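Local coordinates for protein DNA-binding transcriptional repressor YiaJ (Escherichia coli, PDB 1YSQ) that negatively controls transcription of the yiaKLMNOPQRS operon, which may be involved in 2,3-diketo-L-gulonate utilization, and is represented here by its C-terminal IclR-type effector-binding domain, at residues V130-V135 / S149-T154; G26-F31 / I42-P47; N30-E35 / P145-I150. All blocks are in the same frame, centred on the assembly; numbering follows the deposited sequence.

In the fold
All three contacts are antiparallel strand pairs in one sheet, and all are largely buried. Interactions 1 and 2 each close a hairpin; interaction 3 joins the inner strands of those hairpins, 28-35 and 146-153, across more than a hundred residues of chain. Its centre is about 5 Å from the chain centre, against about 8 Å for interaction 1 and 11 Å for interaction 2. Chemistry follows place: interactions 1 and 3 share Ser-149, which reaches a phosphate on the small, polar face of the sheet, whereas interaction 2, farthest from the centre, adds a lysine-glutamate salt bridge and water. Interactions 2 and 3 share Phe-31, on the apolar face that helix 8-25 packs against.

Interaction 1: residues V130-V135 / S149-T154; sequences VSCIAV and SISLST. With PO4 (phosphate ion), chain C; PO4 (phosphate ion), chain B.
Cys-132 and Ser-151 sit opposite each other in a non-hydrogen-bonded antiparallel pair, side chains on one face of the sheet. Cys-132 CB lies 3.5 Å from Ile-150 O; SG then turns anti to the carbonyl carbon (chi1 -50°), which brings it 3.6 Å from Ser-151 OG and 3.9 Å from O1 of a bound phosphate. Ser-151 OG hydrogen-bonds to Asn-30 on the next strand. Further along, Ala-134 CB touches Ser-149 CB at 3.7 Å, and Ser-149 OG comes 2.9 Å from O3 of the same phosphate; small side chains here are consistent with room for the anion, which the backbone N-H groups of Ala-68 and Met-69 also hold. The other face carries Ile-133 and Leu-152, apolar residues suited to packing on helices 154-160 and 162-182, with Ile-150 beside them. There Ser-131 OG finds Thr-154 OG1 at 2.8 Å, where helix 154-160 begins. Ser-153 N-caps that helix through Arg-156 N, and its backbone N and OG both bond to a second phosphate. Four backbone hydrogen bonds, Ser-131 with Leu-152 and Ile-133 with Ile-150, complete a beta hairpin of the GAF-like IclR effector-binding domain, whose first phosphate probably marks the effector pocket.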
loop_
_atom_site.group_PDB
_atom_site.type_symbol
_atom_site.label_atom_id
_atom_site.label_comp_id
_atom_site.label_asym_id
_atom_site.label_seq_id
_atom_site.Cartn_x
_atom_site.Cartn_y
_atom_site.Cartn_z
ATOM N N VAL A 130 0.389 -13.752 5.307
ATOM C CA VAL A 130 1.009 -12.490 4.925
ATOM C C VAL A 130 -0.063 -11.401 4.992
ATOM O O VAL A 130 -1.138 -11.546 4.388
ATOM C CB VAL A 130 1.599 -12.545 3.489
ATOM C CG1 VAL A 130 2.204 -11.185 3.072
ATOM C CG2 VAL A 130 2.627 -13.690 3.357
ATOM N N SER A 131 0.239 -10.340 5.744
ATOM C CA SER A 131 -0.635 -9.168 5.890
ATOM C C SER A 131 0.117 -7.892 5.537
ATOM O O SER A 131 1.350 -7.873 5.585
ATOM C CB SER A 131 -1.130 -9.076 7.328
ATOM O OG SER A 131 -1.906 -10.221 7.642
ATOM N N CYS A 132 -0.605 -6.825 5.178
ATOM C CA CYS A 132 0.036 -5.528 4.969
ATOM C C CYS A 132 -0.829 -4.409 5.527
ATOM O O CYS A 132 -2.052 -4.572 5.665
ATOM C CB CYS A 132 0.285 -5.272 3.471
ATOM S SG CYS A 132 1.103 -6.682 2.687
ATOM N N ILE A 133 -0.187 -3.283 5.851
ATOM C CA ILE A 133 -0.916 -2.047 6.230
ATOM C C ILE A 133 -0.412 -0.966 5.287
ATOM O O ILE A 133 0.796 -0.848 5.094
ATOM C CB ILE A 133 -0.608 -1.623 7.686
ATOM C CG1 ILE A 133 -0.771 -2.790 8.657
ATOM C CG2 ILE A 133 -1.529 -0.447 8.131
ATOM C CD1 ILE A 133 -0.011 -2.578 9.973
ATOM N N ALA A 134 -1.318 -0.174 4.714
ATOM C CA ALA A 134 -0.922 0.810 3.704
ATOM C C ALA A 134 -1.599 2.160 3.971
ATOM O O ALA A 134 -2.692 2.219 4.570
ATOM C CB ALA A 134 -1.278 0.302 2.302
ATOM N N VAL A 135 -0.928 3.233 3.551
ATOM C CA VAL A 135 -1.449 4.594 3.655
ATOM C C VAL A 135 -1.186 5.384 2.356
ATOM O O VAL A 135 -0.238 5.097 1.628
ATOM C CB VAL A 135 -0.822 5.384 4.852
ATOM C CG1 VAL A 135 -1.270 4.818 6.194
ATOM C CG2 VAL A 135 0.713 5.438 4.746
ATOM N N SER A 149 3.505 1.049 2.214
ATOM C CA SER A 149 2.971 -0.065 2.992
ATOM C C SER A 149 4.027 -0.805 3.796
ATOM O O SER A 149 5.221 -0.718 3.493
ATOM C CB SER A 149 2.164 -1.019 2.085
ATOM O OG SER A 149 3.010 -1.845 1.300
ATOM N N ILE A 150 3.581 -1.485 4.855
ATOM C CA ILE A 150 4.438 -2.369 5.640
ATOM C C ILE A 150 3.924 -3.788 5.446
ATOM O O ILE A 150 2.726 -4.029 5.624
ATOM C CB ILE A 150 4.378 -2.008 7.159
ATOM C CG1 ILE A 150 4.936 -0.598 7.415
ATOM C CG2 ILE A 150 5.123 -3.083 7.981
ATOM C CD1 ILE A 150 4.767 -0.083 8.893
ATOM N N SER A 151 4.806 -4.735 5.091
ATOM C CA SER A 151 4.400 -6.143 5.006
ATOM C C SER A 151 5.003 -6.882 6.184
ATOM O O SER A 151 6.142 -6.604 6.581
ATOM C CB SER A 151 4.886 -6.827 3.708
ATOM O OG SER A 151 4.678 -6.035 2.545
ATOM N N LEU A 152 4.243 -7.829 6.728
ATOM C CA LEU A 152 4.698 -8.632 7.855
ATOM C C LEU A 152 3.818 -9.869 7.962
ATOM O O LEU A 152 2.774 -9.943 7.304
ATOM C CB LEU A 152 4.670 -7.815 9.160
ATOM C CG LEU A 152 3.323 -7.448 9.800
ATOM C CD1 LEU A 152 3.564 -6.941 11.227
ATOM C CD2 LEU A 152 2.546 -6.414 9.002
ATOM N N SER A 153 4.236 -10.843 8.773
ATOM C CA SER A 153 3.418 -12.032 8.998
ATOM C C SER A 153 2.136 -11.661 9.749
ATOM O O SER A 153 2.136 -10.792 10.640
ATOM C CB SER A 153 4.187 -13.111 9.782
ATOM O OG SER A 153 4.503 -12.649 11.085
ATOM N N THR A 154 1.044 -12.332 9.385
ATOM C CA THR A 154 -0.238 -12.127 10.044
ATOM C C THR A 154 -0.088 -12.388 11.545
ATOM O O THR A 154 -0.658 -11.679 12.376
ATOM C CB THR A 154 -1.252 -13.095 9.464
ATOM O OG1 THR A 154 -1.295 -12.915 8.044
ATOM C CG2 THR A 154 -2.667 -12.746 9.952
HETATM P P PO4 C . 7.795 -10.555 10.899
HETATM O O1 PO4 C . 8.638 -11.737 11.297
HETATM O O2 PO4 C . 6.386 -11.005 10.674
HETATM O O3 PO4 C . 7.926 -9.537 11.990
HETATM O O4 PO4 C . 8.322 -9.931 9.620
HETATM P P PO4 B . 0.580 -4.016 -0.979
HETATM O O1 PO4 B . -0.443 -5.057 -0.490
HETATM O O2 PO4 B . 0.003 -2.638 -1.037
HETATM O O3 PO4 B . 1.835 -4.018 -0.126
HETATM O O4 PO4 B . 0.955 -4.442 -2.389
#

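Interaction 2: residues G26-F31 / I42-P47; sequences GETINF and IYKLEP
Ile-29 and Leu-45 exchange two backbone hydrogen bonds, the straighter from Leu-45 N to Ile-29 O (2.9 Å, 170° at the hydrogen). Further along, Phe-31 N donates to Tyr-43 O, while Phe-31 O receives two donors: Ile-42 N at 3.0 Å and, weakly, Tyr-43 N. Apolar contacts lie mainly on the face turned to helix 8-25, where Ile-29, Phe-31 and Tyr-43, large side chains suited to the interior, are buried. Ile-29 and Leu-45 approach through their CB atoms, and Tyr-43 CB meets the edge of the Phe-31 ring. Flanking them, Ile-42 CD1 crosses obliquely to within 3.8 Å of Phe-31 CE2; its CG1 stands between backbone N and carbonyl carbon (chi1 63°), which brings the branch back to the ring. Just past strand 38-45, Pro-47 lies alongside Thr-28, its CD 3.3 Å from Thr-28 OG1.

On the polar face the extended Lys-44 chain runs beside Asn-30, Lys-44 CG 3.7 Å from Asn-30 ND2, while Asn-30 OD1 bonds to Ser-151 OG. Lys-44 NZ makes a 2.8 Å salt bridge with Glu-46 OE2 and reaches Thr-54 and Ala-56. A water joins Lys-44 NZ, Glu-46 OE1 and Thr-28 OG1. With an alanine replacing Lys-44, Glu-46 would probably lose its close salt-bridge partner, a long, weak pairing with Arg-53 remaining, and Asn-30 ND2 its methylene neighbour. Ile-42 and Tyr-43 both opposite Phe-31 make a classic beta bulge, set in an antiparallel hairpin.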
loop_
_atom_site.group_PDB
_atom_site.type_symbol
_atom_site.label_atom_id
_atom_site.label_comp_id
_atom_site.label_asym_id
_atom_site.label_seq_id
_atom_site.Cartn_x
_atom_site.Cartn_y
_atom_site.Cartn_z
ATOM N N GLY A 26 11.515 -2.710 11.764
ATOM C CA GLY A 26 12.184 -3.960 11.406
ATOM C C GLY A 26 11.583 -4.691 10.202
ATOM O O GLY A 26 12.066 -5.751 9.797
ATOM N N GLU A 27 10.520 -4.133 9.627
ATOM C CA GLU A 27 9.714 -4.823 8.613
ATOM C C GLU A 27 9.962 -4.327 7.192
ATOM O O GLU A 27 10.525 -3.253 6.991
ATOM C CB GLU A 27 8.213 -4.626 8.915
ATOM C CG GLU A 27 7.740 -5.098 10.294
ATOM C CD GLU A 27 7.852 -6.603 10.489
ATOM O OE1 GLU A 27 8.286 -7.316 9.556
ATOM O OE2 GLU A 27 7.509 -7.085 11.598
ATOM N N THR A 28 9.476 -5.105 6.225
ATOM C CA THR A 28 9.442 -4.734 4.799
ATOM C C THR A 28 8.714 -3.412 4.585
ATOM O O THR A 28 7.557 -3.266 5.040
ATOM C CB THR A 28 8.671 -5.794 4.013
ATOM O OG1 THR A 28 9.335 -7.070 4.108
ATOM C CG2 THR A 28 8.648 -5.443 2.480
ATOM N N ILE A 29 9.363 -2.478 3.884
ATOM C CA ILE A 29 8.724 -1.217 3.523
ATOM C C ILE A 29 8.577 -1.171 2.013
ATOM O O ILE A 29 9.551 -1.364 1.293
ATOM C CB ILE A 29 9.535 0.021 4.042
ATOM C CG1 ILE A 29 9.845 -0.081 5.550
ATOM C CG2 ILE A 29 8.829 1.357 3.683
ATOM C CD1 ILE A 29 8.649 -0.316 6.495
ATOM N N ASN A 30 7.349 -0.923 1.546
ATOM C CA ASN A 30 7.028 -0.826 0.115
ATOM C C ASN A 30 6.594 0.587 -0.204
ATOM O O ASN A 30 5.897 1.228 0.593
ATOM C CB ASN A 30 5.845 -1.743 -0.247
ATOM C CG ASN A 30 6.002 -3.148 0.303
ATOM O OD1 ASN A 30 5.315 -3.557 1.247
ATOM N ND2 ASN A 30 6.915 -3.890 -0.278
ATOM N N PHE A 31 6.972 1.052 -1.388
ATOM C CA PHE A 31 6.576 2.387 -1.839
ATOM C C PHE A 31 6.198 2.290 -3.306
ATOM O O PHE A 31 7.012 1.886 -4.143
ATOM C CB PHE A 31 7.739 3.361 -1.636
ATOM C CG PHE A 31 7.407 4.792 -1.945
ATOM C CD1 PHE A 31 6.422 5.471 -1.228
ATOM C CD2 PHE A 31 8.106 5.481 -2.921
ATOM C CE1 PHE A 31 6.116 6.819 -1.514
ATOM C CE2 PHE A 31 7.804 6.836 -3.199
ATOM C CZ PHE A 31 6.808 7.489 -2.498
ATOM N N ILE A 42 7.949 1.006 -6.857
ATOM C CA ILE A 42 9.136 1.758 -7.286
ATOM C C ILE A 42 10.295 1.697 -6.308
ATOM O O ILE A 42 11.418 2.071 -6.649
ATOM C CB ILE A 42 8.774 3.219 -7.665
ATOM C CG1 ILE A 42 8.224 3.992 -6.448
ATOM C CG2 ILE A 42 7.789 3.214 -8.861
ATOM C CD1 ILE A 42 8.030 5.499 -6.702
ATOM N N TYR A 43 10.037 1.209 -5.099
ATOM C CA TYR A 43 11.048 1.214 -4.061
ATOM C C TYR A 43 10.642 0.190 -3.012
ATOM O O TYR A 43 9.461 0.084 -2.648
ATOM C CB TYR A 43 11.129 2.629 -3.497
ATOM C CG TYR A 43 12.067 2.873 -2.353
ATOM C CD1 TYR A 43 13.254 3.560 -2.548
ATOM C CD2 TYR A 43 11.731 2.487 -1.054
ATOM C CE1 TYR A 43 14.109 3.835 -1.486
ATOM C CE2 TYR A 43 12.574 2.757 0.005
ATOM C CZ TYR A 43 13.756 3.434 -0.217
ATOM O OH TYR A 43 14.589 3.720 0.842
ATOM N N LYS A 44 11.609 -0.595 -2.562
ATOM C CA LYS A 44 11.355 -1.618 -1.547
ATOM C C LYS A 44 12.569 -1.812 -0.631
ATOM O O LYS A 44 13.696 -1.882 -1.107
ATOM C CB LYS A 44 10.963 -2.966 -2.193
ATOM C CG LYS A 44 10.507 -4.019 -1.179
ATOM C CD LYS A 44 10.493 -5.430 -1.762
ATOM C CE LYS A 44 9.976 -6.442 -0.713
ATOM N NZ LYS A 44 10.299 -7.894 -1.080
ATOM N N LEU A 45 12.315 -1.895 0.675
ATOM C CA LEU A 45 13.333 -2.278 1.656
ATOM C C LEU A 45 12.960 -3.599 2.292
ATOM O O LEU A 45 11.860 -3.769 2.820
ATOM C CB LEU A 45 13.506 -1.202 2.754
ATOM C CG LEU A 45 13.880 0.190 2.219
ATOM C CD1 LEU A 45 13.736 1.249 3.280
ATOM C CD2 LEU A 45 15.306 0.214 1.615
ATOM N N GLU A 46 13.894 -4.542 2.254
ATOM C CA GLU A 46 13.720 -5.819 2.920
ATOM C C GLU A 46 13.701 -5.625 4.439
ATOM O O GLU A 46 14.215 -4.621 4.923
ATOM C CB GLU A 46 14.854 -6.772 2.503
ATOM C CG GLU A 46 14.799 -7.219 1.039
ATOM C CD GLU A 46 13.489 -7.924 0.661
ATOM O OE1 GLU A 46 12.911 -8.633 1.507
ATOM O OE2 GLU A 46 13.039 -7.782 -0.498
ATOM N N PRO A 47 13.124 -6.562 5.192
ATOM C CA PRO A 47 13.097 -6.440 6.655
ATOM C C PRO A 47 14.516 -6.486 7.256
ATOM O O PRO A 47 15.438 -7.020 6.616
ATOM C CB PRO A 47 12.278 -7.661 7.095
ATOM C CG PRO A 47 12.478 -8.675 5.984
ATOM C CD PRO A 47 12.479 -7.816 4.732
HETATM O O HOH W 1 10.197 -8.494 1.889
#

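Interaction 3: residues N30-E35 / P145-I150; sequences NFSSRE and PYAVSI. With PO4 (phosphate ion), chain D; PO4 (phosphate ion), chain B.
Asn-30 to Arg-34 run antiparallel to Ser-149 to Pro-145, strand axes at 152°, and five backbone hydrogen bonds tie them: two between Asn-30 and Ser-149, two between Ser-32 and Ala-147, and one from Arg-34 N to Pro-145 O (3.2 Å). Pro-145 O also accepts a hydrogen bond from a water 2.6 Å away, and that water donates to Arg-34 O as well.

Side chains alternate between two faces. On the one facing helix 8-25, Phe-31 and Tyr-146 lie with planes only 22° apart, yet slid so far, with centroids 5.7 Å apart, that the rings barely overlap; Phe-31 CZ instead meets Tyr-146 CB at 3.7 Å. Phe-31 has CG anti to its backbone nitrogen (chi1 -175°), which sends the ring across the neighbouring strand, where Val-148 CG2 touches its edge by CD1. The Tyr-146 ring has Ser-32 O at its edge, in plane, and Ser-33 CB obliquely by CD1 at 3.6 Å; a small residue suits that place. Helix 8-25 closes over this apolar patch with Ile-10 and Leu-18.

This pairing makes one continuous antiparallel sheet of the two hairpins, the central sheet of a GAF-like domain.

The opposite face is small and polar. Asn-30 OD1 lies 2.9 Å from Ser-149 OG in a weak hydrogen bond; the serine's one proton also has a phosphate oxygen within reach, while Ser-151 OG is the stronger partner of Asn-30. Ser-32 OG bonds to Tyr-73 OH of helix 68-75, and Ala-147, small here, packs against the same tyrosine. At the end of the pairing Arg-34 stretches out, and at its guanidinium edge Arg-34 NH1 meets O4 of another phosphate in a weak 2.7 Å bond. NE bonds to Asp-36 O, and Tyr-81 makes a cation-pi contact with the group.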
loop_
_atom_site.group_PDB
_atom_site.type_symbol
_atom_site.label_atom_id
_atom_site.label_comp_id
_atom_site.label_asym_id
_atom_site.label_seq_id
_atom_site.Cartn_x
_atom_site.Cartn_y
_atom_site.Cartn_z
ATOM N N ASN A 30 7.349 -0.923 1.546
ATOM C CA ASN A 30 7.028 -0.826 0.115
ATOM C C ASN A 30 6.594 0.587 -0.204
ATOM O O ASN A 30 5.897 1.228 0.593
ATOM C CB ASN A 30 5.845 -1.743 -0.247
ATOM C CG ASN A 30 6.002 -3.148 0.303
ATOM O OD1 ASN A 30 5.315 -3.557 1.247
ATOM N ND2 ASN A 30 6.915 -3.890 -0.278
ATOM N N PHE A 31 6.972 1.052 -1.388
ATOM C CA PHE A 31 6.576 2.387 -1.839
ATOM C C PHE A 31 6.198 2.290 -3.306
ATOM O O PHE A 31 7.012 1.886 -4.143
ATOM C CB PHE A 31 7.739 3.361 -1.636
ATOM C CG PHE A 31 7.407 4.792 -1.945
ATOM C CD1 PHE A 31 6.422 5.471 -1.228
ATOM C CD2 PHE A 31 8.106 5.481 -2.921
ATOM C CE1 PHE A 31 6.116 6.819 -1.514
ATOM C CE2 PHE A 31 7.804 6.836 -3.199
ATOM C CZ PHE A 31 6.808 7.489 -2.498
ATOM N N SER A 32 4.949 2.631 -3.606
ATOM C CA SER A 32 4.447 2.509 -4.964
ATOM C C SER A 32 3.957 3.836 -5.531
ATOM O O SER A 32 3.723 4.793 -4.777
ATOM C CB SER A 32 3.314 1.476 -5.018
ATOM O OG SER A 32 2.117 2.041 -4.479
ATOM N N SER A 33 3.826 3.872 -6.862
ATOM C CA SER A 33 3.091 4.917 -7.569
ATOM C C SER A 33 1.890 4.244 -8.218
ATOM O O SER A 33 1.832 3.010 -8.323
ATOM C CB SER A 33 3.967 5.588 -8.638
ATOM O OG SER A 33 4.380 4.619 -9.606
ATOM N N ARG A 34 0.905 5.040 -8.610
ATOM C CA ARG A 34 -0.203 4.523 -9.392
ATOM C C ARG A 34 0.067 4.664 -10.881
ATOM O O ARG A 34 0.490 5.713 -11.343
ATOM C CB ARG A 34 -1.513 5.242 -9.042
ATOM C CG ARG A 34 -2.734 4.453 -9.509
ATOM C CD ARG A 34 -3.987 5.273 -9.676
ATOM N NE ARG A 34 -5.055 4.418 -10.186
ATOM C CZ ARG A 34 -6.346 4.571 -9.914
ATOM N NH1 ARG A 34 -6.761 5.558 -9.123
ATOM N NH2 ARG A 34 -7.224 3.721 -10.427
ATOM N N GLU A 35 -0.175 3.594 -11.631
ATOM C CA GLU A 35 -0.184 3.689 -13.086
ATOM C C GLU A 35 -1.505 3.130 -13.586
ATOM O O GLU A 35 -1.580 1.971 -13.999
ATOM C CB GLU A 35 1.007 2.936 -13.686
ATOM C CG GLU A 35 1.110 2.981 -15.195
ATOM C CD GLU A 35 2.417 2.381 -15.675
ATOM O OE1 GLU A 35 2.535 1.130 -15.738
ATOM O OE2 GLU A 35 3.335 3.167 -15.963
ATOM N N PRO A 145 -0.914 10.230 -5.559
ATOM C CA PRO A 145 0.024 9.728 -6.572
ATOM C C PRO A 145 0.870 8.526 -6.108
ATOM O O PRO A 145 1.327 7.751 -6.957
ATOM C CB PRO A 145 0.899 10.966 -6.861
ATOM C CG PRO A 145 0.916 11.696 -5.555
ATOM C CD PRO A 145 -0.505 11.549 -5.035
ATOM N N TYR A 146 1.063 8.375 -4.795
ATOM C CA TYR A 146 1.982 7.370 -4.227
ATOM C C TYR A 146 1.360 6.818 -2.955
ATOM O O TYR A 146 0.446 7.418 -2.393
ATOM C CB TYR A 146 3.360 7.960 -3.872
ATOM C CG TYR A 146 3.993 8.724 -4.996
ATOM C CD1 TYR A 146 4.599 8.060 -6.064
ATOM C CD2 TYR A 146 3.953 10.113 -5.017
ATOM C CE1 TYR A 146 5.149 8.767 -7.120
ATOM C CE2 TYR A 146 4.514 10.823 -6.069
ATOM C CZ TYR A 146 5.100 10.146 -7.105
ATOM O OH TYR A 146 5.647 10.858 -8.130
ATOM N N ALA A 147 1.883 5.687 -2.498
ATOM C CA ALA A 147 1.388 5.062 -1.281
ATOM C C ALA A 147 2.528 4.280 -0.641
ATOM O O ALA A 147 3.489 3.889 -1.316
ATOM C CB ALA A 147 0.195 4.144 -1.609
ATOM N N VAL A 148 2.421 4.058 0.663
ATOM C CA VAL A 148 3.461 3.354 1.405
ATOM C C VAL A 148 2.804 2.182 2.118
ATOM O O VAL A 148 1.684 2.312 2.603
ATOM C CB VAL A 148 4.096 4.254 2.506
ATOM C CG1 VAL A 148 5.288 3.550 3.203
ATOM C CG2 VAL A 148 4.526 5.607 1.958
ATOM N N SER A 149 3.505 1.049 2.214
ATOM C CA SER A 149 2.971 -0.065 2.992
ATOM C C SER A 149 4.027 -0.805 3.796
ATOM O O SER A 149 5.221 -0.718 3.493
ATOM C CB SER A 149 2.164 -1.019 2.085
ATOM O OG SER A 149 3.010 -1.845 1.300
ATOM N N ILE A 150 3.581 -1.485 4.855
ATOM C CA ILE A 150 4.438 -2.369 5.640
ATOM C C ILE A 150 3.924 -3.788 5.446
ATOM O O ILE A 150 2.726 -4.029 5.624
ATOM C CB ILE A 150 4.378 -2.008 7.159
ATOM C CG1 ILE A 150 4.936 -0.598 7.415
ATOM C CG2 ILE A 150 5.123 -3.083 7.981
ATOM C CD1 ILE A 150 4.767 -0.083 8.893
HETATM P P PO4 D . -5.758 8.401 -7.070
HETATM O O1 PO4 D . -4.475 7.618 -6.879
HETATM O O2 PO4 D . -6.813 7.910 -6.095
HETATM O O3 PO4 D . -5.491 9.880 -6.876
HETATM O O4 PO4 D . -6.232 8.110 -8.478
HETATM P P PO4 B . 0.580 -4.016 -0.979
HETATM O O1 PO4 B . -0.443 -5.057 -0.490
HETATM O O2 PO4 B . 0.003 -2.638 -1.037
HETATM O O3 PO4 B . 1.835 -4.018 -0.126
HETATM O O4 PO4 B . 0.955 -4.442 -2.389
HETATM O O HOH W 2 1.182 8.173 -9.481
#